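Local coordinates for protein Phospholipase/Carboxylesterase (Haliangium ochraceum, PDB 4Q82) that probably hydrolyses carboxylic esters, as a secreted or lipid-anchored phospholipase/carboxylesterase of the alpha/beta-hydrolase type, at residues Leu82-His87 with Leu126-Ala131. Residues are numbered along the deposited sequence; the frame is centred on the assembly and turned at random.
Sequences LMVFWH and LSPQHA
Backbone bonds at Met83 and Leu126 join strands 80-86 and 124-128 in parallel; Met83 also bonds Val124, two residues before Leu126. Leu126 N donates to Met83 O over 2.9 Å, and Phe85 N returns a bond of 2.9 Å to Leu126 O, which also receives the weaker CA-H of Val84. Pro128, lacking an N-H, cannot donate to Phe85 O, and a water serves that acceptor instead, together with the CA-H of Ser127. The water donates to Phe85 O (2.7 Å) and to Pro128 O, and accepts a weak bond from His87 N. Strand 124-128 beside 80-86 and then 158-163, all parallel, with helix 138-151 packed against Leu82, Val84, Trp86 and Leu126, fits an alpha/beta-hydrolase sheet. Beyond the water, the His87 side chain makes the next link. CG stands between the backbone N and the carbonyl carbon (chi1 65°), and the ring turns its NE2 to His130 N, which donates nearly straight, close to the ring plane, over 2.9 Å; ND1 is hydrogen-bonded to a residue adjoining one of the segments. A phenylalanine here would probably leave the His130 N-H without its acceptor, removing the direct bond between the segments. The same edge brings His87 CD2 to 3.2 Å from Pro128 O. On the Trp86 side, Pro128 CG sits over the six-membered ring, 3.4 Å from its centroid, a CH-pi contact, while Pro128 CD reaches Val84 CG1. Gln129 OE1 accepts from Gly95 N and its NE2 donates to Glu91 O and Ala99 O; His130 ND1 bonds Glu140 OE2.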
ATOM      1  N   LEU A  82       3.734  -9.900   2.164  1.00 24.01           N
ATOM      2  CA  LEU A  82       3.513  -9.248   0.888  1.00 22.57           C
ATOM      3  C   LEU A  82       3.021  -7.829   1.116  1.00 20.98           C
ATOM      4  O   LEU A  82       2.135  -7.590   1.948  1.00 20.78           O
ATOM      5  CB  LEU A  82       2.493 -10.019   0.039  1.00 23.36           C
ATOM      6  CG  LEU A  82       1.915  -9.305  -1.186  1.00 22.20           C
ATOM      7  CD1 LEU A  82       3.010  -9.103  -2.217  1.00 21.67           C
ATOM      8  CD2 LEU A  82       0.792 -10.156  -1.777  1.00 23.78           C
HETATM    9  N   MSE A  83       3.602  -6.890   0.377  1.00 19.08           N
HETATM   10  CA  MSE A  83       3.120  -5.524   0.362  1.00 17.44           C
HETATM   11  C   MSE A  83       2.760  -5.140  -1.058  1.00 20.61           C
HETATM   12  O   MSE A  83       3.606  -5.228  -1.955  1.00 18.86           O
HETATM   13  CB  MSE A  83       4.183  -4.559   0.913  1.00 16.54           C
HETATM   14  CG  MSE A  83       3.750  -3.095   0.893  1.00 15.63           C
HETATM   15 SE   MSE A  83       5.238  -1.882   1.330  0.64 20.05          SE
HETATM   16  CE  MSE A  83       5.648  -2.543   3.127  1.00 15.29           C
ATOM     17  N   VAL A  84       1.522  -4.697  -1.270  1.00 16.44           N
ATOM     18  CA  VAL A  84       1.151  -4.197  -2.592  1.00 16.04           C
ATOM     19  C   VAL A  84       0.910  -2.699  -2.446  1.00 17.36           C
ATOM     20  O   VAL A  84       0.097  -2.262  -1.616  1.00 17.26           O
ATOM     21  CB  VAL A  84      -0.084  -4.905  -3.159  1.00 17.02           C
ATOM     22  CG1 VAL A  84      -0.480  -4.312  -4.541  1.00 21.28           C
ATOM     23  CG2 VAL A  84       0.191  -6.426  -3.298  1.00 18.98           C
ATOM     24  N   PHE A  85       1.651  -1.923  -3.229  1.00 15.92           N
ATOM     25  CA  PHE A  85       1.622  -0.455  -3.135  1.00 14.97           C
ATOM     26  C   PHE A  85       0.981   0.150  -4.385  1.00 15.62           C
ATOM     27  O   PHE A  85       1.369  -0.211  -5.512  1.00 16.74           O
ATOM     28  CB  PHE A  85       3.044   0.106  -2.974  1.00 14.25           C
ATOM     29  CG  PHE A  85       3.148   1.572  -3.365  1.00 13.40           C
ATOM     30  CD1 PHE A  85       2.651   2.556  -2.516  1.00 12.52           C
ATOM     31  CD2 PHE A  85       3.700   1.949  -4.588  1.00 13.63           C
ATOM     32  CE1 PHE A  85       2.722   3.944  -2.868  1.00 12.96           C
ATOM     33  CE2 PHE A  85       3.772   3.293  -4.959  1.00 13.67           C
ATOM     34  CZ  PHE A  85       3.284   4.304  -4.096  1.00 13.00           C
ATOM     35  N   TRP A  86       0.028   1.076  -4.190  1.00 14.92           N
ATOM     36  CA  TRP A  86      -0.654   1.762  -5.296  1.00 15.52           C
ATOM     37  C   TRP A  86      -0.284   3.245  -5.341  1.00 14.92           C
ATOM     38  O   TRP A  86      -0.493   3.991  -4.373  1.00 13.48           O
ATOM     39  CB  TRP A  86      -2.183   1.594  -5.170  1.00 15.53           C
ATOM     40  CG  TRP A  86      -2.587   0.176  -5.280  1.00 16.43           C
ATOM     41  CD1 TRP A  86      -2.649  -0.745  -4.267  1.00 16.64           C
ATOM     42  CD2 TRP A  86      -2.954  -0.515  -6.476  1.00 18.86           C
ATOM     43  NE1 TRP A  86      -3.035  -1.966  -4.771  1.00 18.99           N
ATOM     44  CE2 TRP A  86      -3.216  -1.854  -6.122  1.00 19.93           C
ATOM     45  CE3 TRP A  86      -3.084  -0.131  -7.814  1.00 19.68           C
ATOM     46  CZ2 TRP A  86      -3.628  -2.806  -7.050  1.00 22.07           C
ATOM     47  CZ3 TRP A  86      -3.466  -1.100  -8.751  1.00 22.46           C
ATOM     48  CH2 TRP A  86      -3.750  -2.413  -8.353  1.00 22.76           C
ATOM     49  N   HIS A  87       0.244   3.661  -6.493  1.00 15.51           N
ATOM     50  CA  HIS A  87       0.740   5.011  -6.726  1.00 14.26           C
ATOM     51  C   HIS A  87      -0.374   6.072  -6.862  1.00 13.87           C
ATOM     52  O   HIS A  87      -1.577   5.755  -6.920  1.00 14.11           O
ATOM     53  CB  HIS A  87       1.600   4.983  -7.998  1.00 13.90           C
ATOM     54  CG  HIS A  87       0.803   4.656  -9.224  1.00 14.09           C
ATOM     55  ND1 HIS A  87      -0.013   5.583  -9.841  1.00 13.43           N
ATOM     56  CD2 HIS A  87       0.671   3.504  -9.932  1.00 14.79           C
ATOM     57  CE1 HIS A  87      -0.607   5.021 -10.884  1.00 15.29           C
ATOM     58  NE2 HIS A  87      -0.208   3.763 -10.964  1.00 16.26           N
ATOM     59  N   LEU A 126       5.197  -5.281  -4.394  1.00 18.09           N
ATOM     60  CA  LEU A 126       4.716  -5.147  -5.767  1.00 19.16           C
ATOM     61  C   LEU A 126       4.076  -3.783  -5.964  1.00 19.01           C
ATOM     62  O   LEU A 126       3.251  -3.358  -5.157  1.00 18.59           O
ATOM     63  CB  LEU A 126       3.696  -6.237  -6.110  1.00 19.82           C
ATOM     64  CG  LEU A 126       4.132  -7.671  -5.849  1.00 24.12           C
ATOM     65  CD1 LEU A 126       3.021  -8.624  -6.287  1.00 22.62           C
ATOM     66  CD2 LEU A 126       5.420  -7.996  -6.603  1.00 22.01           C
ATOM     67  N   SER A 127       4.430  -3.113  -7.049  1.00 17.37           N
ATOM     68  CA  SER A 127       3.921  -1.765  -7.294  1.00 16.39           C
ATOM     69  C   SER A 127       3.281  -1.694  -8.678  1.00 18.26           C
ATOM     70  O   SER A 127       3.958  -1.388  -9.671  1.00 18.91           O
ATOM     71  CB  SER A 127       5.055  -0.742  -7.164  1.00 16.90           C
ATOM     72  OG  SER A 127       5.657  -0.787  -5.862  1.00 16.94           O
ATOM     73  N   PRO A 128       1.976  -2.002  -8.759  1.00 18.11           N
ATOM     74  CA  PRO A 128       1.306  -2.017 -10.070  1.00 18.78           C
ATOM     75  C   PRO A 128       1.003  -0.631 -10.620  1.00 19.67           C
ATOM     76  O   PRO A 128       0.784   0.301  -9.847  1.00 18.51           O
ATOM     77  CB  PRO A 128      -0.002  -2.776  -9.793  1.00 19.43           C
ATOM     78  CG  PRO A 128      -0.253  -2.525  -8.297  1.00 18.11           C
ATOM     79  CD  PRO A 128       1.125  -2.544  -7.683  1.00 18.44           C
ATOM     80  N   GLN A 129       0.952  -0.508 -11.945  1.00 19.36           N
ATOM     81  CA  GLN A 129       0.600   0.777 -12.551  1.00 19.16           C
ATOM     82  C   GLN A 129      -0.860   0.753 -12.963  1.00 21.20           C
ATOM     83  O   GLN A 129      -1.322  -0.195 -13.621  1.00 21.41           O
ATOM     84  CB  GLN A 129       1.472   1.083 -13.777  1.00 22.49           C
ATOM     85  CG  GLN A 129       1.168   2.446 -14.429  1.00 21.88           C
ATOM     86  CD  GLN A 129       2.298   2.877 -15.355  1.00 21.86           C
ATOM     87  OE1 GLN A 129       2.717   2.122 -16.241  1.00 23.64           O
ATOM     88  NE2 GLN A 129       2.810   4.088 -15.144  1.00 20.47           N
ATOM     89  N   HIS A 130      -1.569   1.808 -12.589  1.00 20.01           N
ATOM     90  CA  HIS A 130      -2.945   1.994 -12.999  1.00 19.86           C
ATOM     91  C   HIS A 130      -2.995   2.760 -14.308  1.00 22.41           C
ATOM     92  O   HIS A 130      -2.352   3.808 -14.442  1.00 22.13           O
ATOM     93  CB  HIS A 130      -3.723   2.748 -11.917  1.00 18.55           C
ATOM     94  CG  HIS A 130      -5.100   3.128 -12.354  1.00 20.17           C
ATOM     95  ND1 HIS A 130      -6.074   2.189 -12.615  1.00 22.46           N
ATOM     96  CD2 HIS A 130      -5.647   4.334 -12.646  1.00 20.62           C
ATOM     97  CE1 HIS A 130      -7.172   2.803 -13.028  1.00 22.76           C
ATOM     98  NE2 HIS A 130      -6.939   4.106 -13.054  1.00 21.73           N
ATOM     99  N   ALA A 131      -3.762   2.248 -15.273  1.00 24.35           N
ATOM    100  CA  ALA A 131      -3.885   2.870 -16.581  1.00 27.41           C
ATOM    101  C   ALA A 131      -5.180   3.665 -16.638  1.00 29.91           C
ATOM    102  O   ALA A 131      -6.146   3.314 -15.973  1.00 29.53           O
ATOM    103  CB  ALA A 131      -3.857   1.812 -17.672  1.00 29.37           C
TER
HETATM  104  O   HOH W   1       2.042   1.343  -7.586  1.00 15.40           O